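Local coordinates for conserved lipoprotein, putative (Clostridium novyi, PDB 4L1N) that is a putative lipoprotein of unknown function, probably membrane-attached, whose domain belongs to a family grouped with the beta-propellers, at residues Trp125-Asp128 with Asn129-Met132. Numbering follows the deposited sequence.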
ATOM      1  N   TRP A 125       3.232   5.309  -6.341  1.00 56.13           N
ATOM      2  CA  TRP A 125       3.378   6.715  -5.988  1.00 55.30           C
ATOM      3  C   TRP A 125       2.163   7.555  -6.359  1.00 57.95           C
ATOM      4  O   TRP A 125       1.582   7.366  -7.425  1.00 59.24           O
ATOM      5  CB  TRP A 125       4.652   7.281  -6.610  1.00 55.61           C
ATOM      6  CG  TRP A 125       5.887   6.691  -5.999  1.00 57.12           C
ATOM      7  CD1 TRP A 125       6.597   5.618  -6.452  1.00 60.38           C
ATOM      8  CD2 TRP A 125       6.552   7.138  -4.804  1.00 57.67           C
ATOM      9  NE1 TRP A 125       7.697   5.401  -5.645  1.00 60.78           N
ATOM     10  CE2 TRP A 125       7.687   6.316  -4.621  1.00 62.32           C
ATOM     11  CE3 TRP A 125       6.314   8.177  -3.882  1.00 58.89           C
ATOM     12  CZ2 TRP A 125       8.560   6.475  -3.535  1.00 62.68           C
ATOM     13  CZ3 TRP A 125       7.193   8.343  -2.817  1.00 61.15           C
ATOM     14  CH2 TRP A 125       8.281   7.483  -2.635  1.00 62.48           C
ATOM     15  N   PHE A 126       1.775   8.475  -5.455  1.00 52.41           N
ATOM     16  CA  PHE A 126       0.667   9.418  -5.632  1.00 50.79           C
ATOM     17  C   PHE A 126       1.232  10.744  -6.142  1.00 58.91           C
ATOM     18  O   PHE A 126       0.669  11.353  -7.052  1.00 61.18           O
ATOM     19  CB  PHE A 126      -0.122   9.606  -4.321  1.00 50.47           C
ATOM     20  CG  PHE A 126      -1.272  10.576  -4.415  1.00 51.32           C
ATOM     21  CD1 PHE A 126      -1.086  11.927  -4.150  1.00 56.00           C
ATOM     22  CD2 PHE A 126      -2.540  10.142  -4.776  1.00 52.35           C
ATOM     23  CE1 PHE A 126      -2.141  12.830  -4.269  1.00 57.29           C
ATOM     24  CE2 PHE A 126      -3.599  11.045  -4.894  1.00 55.50           C
ATOM     25  CZ  PHE A 126      -3.393  12.381  -4.632  1.00 55.41           C
ATOM     26  N   ASP A 127       2.320  11.199  -5.520  1.00 56.30           N
ATOM     27  CA  ASP A 127       3.085  12.391  -5.865  1.00 58.59           C
ATOM     28  C   ASP A 127       4.531  12.175  -5.330  1.00 65.71           C
ATOM     29  O   ASP A 127       4.904  11.036  -5.060  1.00 63.25           O
ATOM     30  CB  ASP A 127       2.404  13.705  -5.387  1.00 60.68           C
ATOM     31  CG  ASP A 127       2.137  13.903  -3.901  1.00 69.48           C
ATOM     32  OD1 ASP A 127       2.891  13.333  -3.073  1.00 70.15           O
ATOM     33  OD2 ASP A 127       1.228  14.704  -3.563  1.00 72.38           O
ATOM     34  N   ASP A 128       5.345  13.224  -5.206  1.00 68.10           N
ATOM     35  CA  ASP A 128       6.742  13.042  -4.787  1.00 70.98           C
ATOM     36  C   ASP A 128       6.908  12.873  -3.275  1.00 75.40           C
ATOM     37  O   ASP A 128       8.027  12.600  -2.826  1.00 77.82           O
ATOM     38  CB  ASP A 128       7.627  14.198  -5.295  1.00 76.78           C
ATOM     39  CG  ASP A 128       7.616  14.344  -6.809  1.00 93.27           C
ATOM     40  OD1 ASP A 128       7.985  13.367  -7.507  1.00 93.40           O
ATOM     41  OD2 ASP A 128       7.231  15.429  -7.296  1.00102.98           O
ATOM     42  N   ASN A 129       5.815  12.981  -2.497  1.00 69.15           N
ATOM     43  CA  ASN A 129       5.886  12.863  -1.039  1.00 67.82           C
ATOM     44  C   ASN A 129       4.910  11.859  -0.468  1.00 66.68           C
ATOM     45  O   ASN A 129       4.981  11.577   0.727  1.00 65.50           O
ATOM     46  CB  ASN A 129       5.642  14.219  -0.384  1.00 72.58           C
ATOM     47  CG  ASN A 129       6.619  15.272  -0.816  1.00101.60           C
ATOM     48  OD1 ASN A 129       7.834  15.180  -0.574  1.00 95.91           O
ATOM     49  ND2 ASN A 129       6.103  16.273  -1.506  1.00 97.55           N
ATOM     50  N   ASN A 130       3.999  11.324  -1.290  1.00 61.07           N
ATOM     51  CA  ASN A 130       3.001  10.367  -0.813  1.00 57.59           C
ATOM     52  C   ASN A 130       2.909   9.136  -1.689  1.00 58.84           C
ATOM     53  O   ASN A 130       3.177   9.196  -2.889  1.00 58.78           O
ATOM     54  CB  ASN A 130       1.613  11.019  -0.736  1.00 54.74           C
ATOM     55  CG  ASN A 130       1.560  12.300   0.048  1.00 62.94           C
ATOM     56  OD1 ASN A 130       1.342  12.314   1.253  1.00 54.76           O
ATOM     57  ND2 ASN A 130       1.740  13.409  -0.630  1.00 56.24           N
ATOM     58  N   LEU A 131       2.451   8.034  -1.084  1.00 53.41           N
ATOM     59  CA  LEU A 131       2.183   6.761  -1.741  1.00 51.55           C
ATOM     60  C   LEU A 131       0.687   6.468  -1.780  1.00 55.12           C
ATOM     61  O   LEU A 131      -0.087   7.007  -0.979  1.00 55.82           O
ATOM     62  CB  LEU A 131       2.862   5.594  -0.993  1.00 50.93           C
ATOM     63  CG  LEU A 131       4.369   5.429  -1.047  1.00 56.16           C
ATOM     64  CD1 LEU A 131       4.824   4.554   0.072  1.00 54.74           C
ATOM     65  CD2 LEU A 131       4.816   4.828  -2.366  1.00 59.78           C
HETATM   66  N   MSE A 132       0.298   5.579  -2.702  1.00 48.20           N
HETATM   67  CA  MSE A 132      -0.997   4.949  -2.781  1.00 44.21           C
HETATM   68  C   MSE A 132      -0.793   3.617  -2.145  1.00 50.89           C
HETATM   69  O   MSE A 132       0.062   2.857  -2.607  1.00 51.53           O
HETATM   70  CB  MSE A 132      -1.481   4.813  -4.218  1.00 44.38           C
HETATM   71  CG  MSE A 132      -2.047   6.108  -4.780  1.00 49.19           C
HETATM   72 SE   MSE A 132      -2.692   5.874  -6.560  0.75 52.26          SE
HETATM   73  CE  MSE A 132      -1.185   4.892  -7.368  1.00 49.84           C
TER
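W125 and L131 pair as antiparallel non-hydrogen-bonded partners, their CA atoms 4.4 Å apart and their side chains diverging at first, and the chain between them reverses direction in a hairpin turn whose backbone bond runs from F126 N to N130 O (3.0 Å). The same carbonyl oxygen accepts a second, weak bond from D127 N. Inside the turn the carboxylate of D127 folds back over the residues that follow it. Its CG lies between the backbone N and the carbonyl carbon (chi1 60°), which brings OD1 to N129 N at 3.0 Å, on the anti side and well out of the carboxylate plane, and to N130 ND2 at 2.7 Å, on the syn side and closer to that plane; N130 N adds a weak bond. A short acid suits this place because one oxygen can gather several N-H groups of the turn, and the bond from N129 N to D127 OD1 makes an Asx turn. The asparagine amide of N130, a donor that carries no charge, stands with its plane 55° from the carboxylate. This beta-hairpin joins strands 118-125 and 130-137, the former outermost in the large antiparallel sheet. On one face of that hairpin L131 CD2 sits over the six-membered ring of W125, a CH-pi contact 3.9 Å from the centroid and 13° off the normal; the broad indole gives the branched leucine a flat surface, while NE1 bonds to K70 O. F126 and M132, a selenomethionine, cross at about a right angle, with CG of M132 4.0 Å from F126 CB; buried and apolar, both suit packing on I181 of strand 180-188 in the smaller sheet.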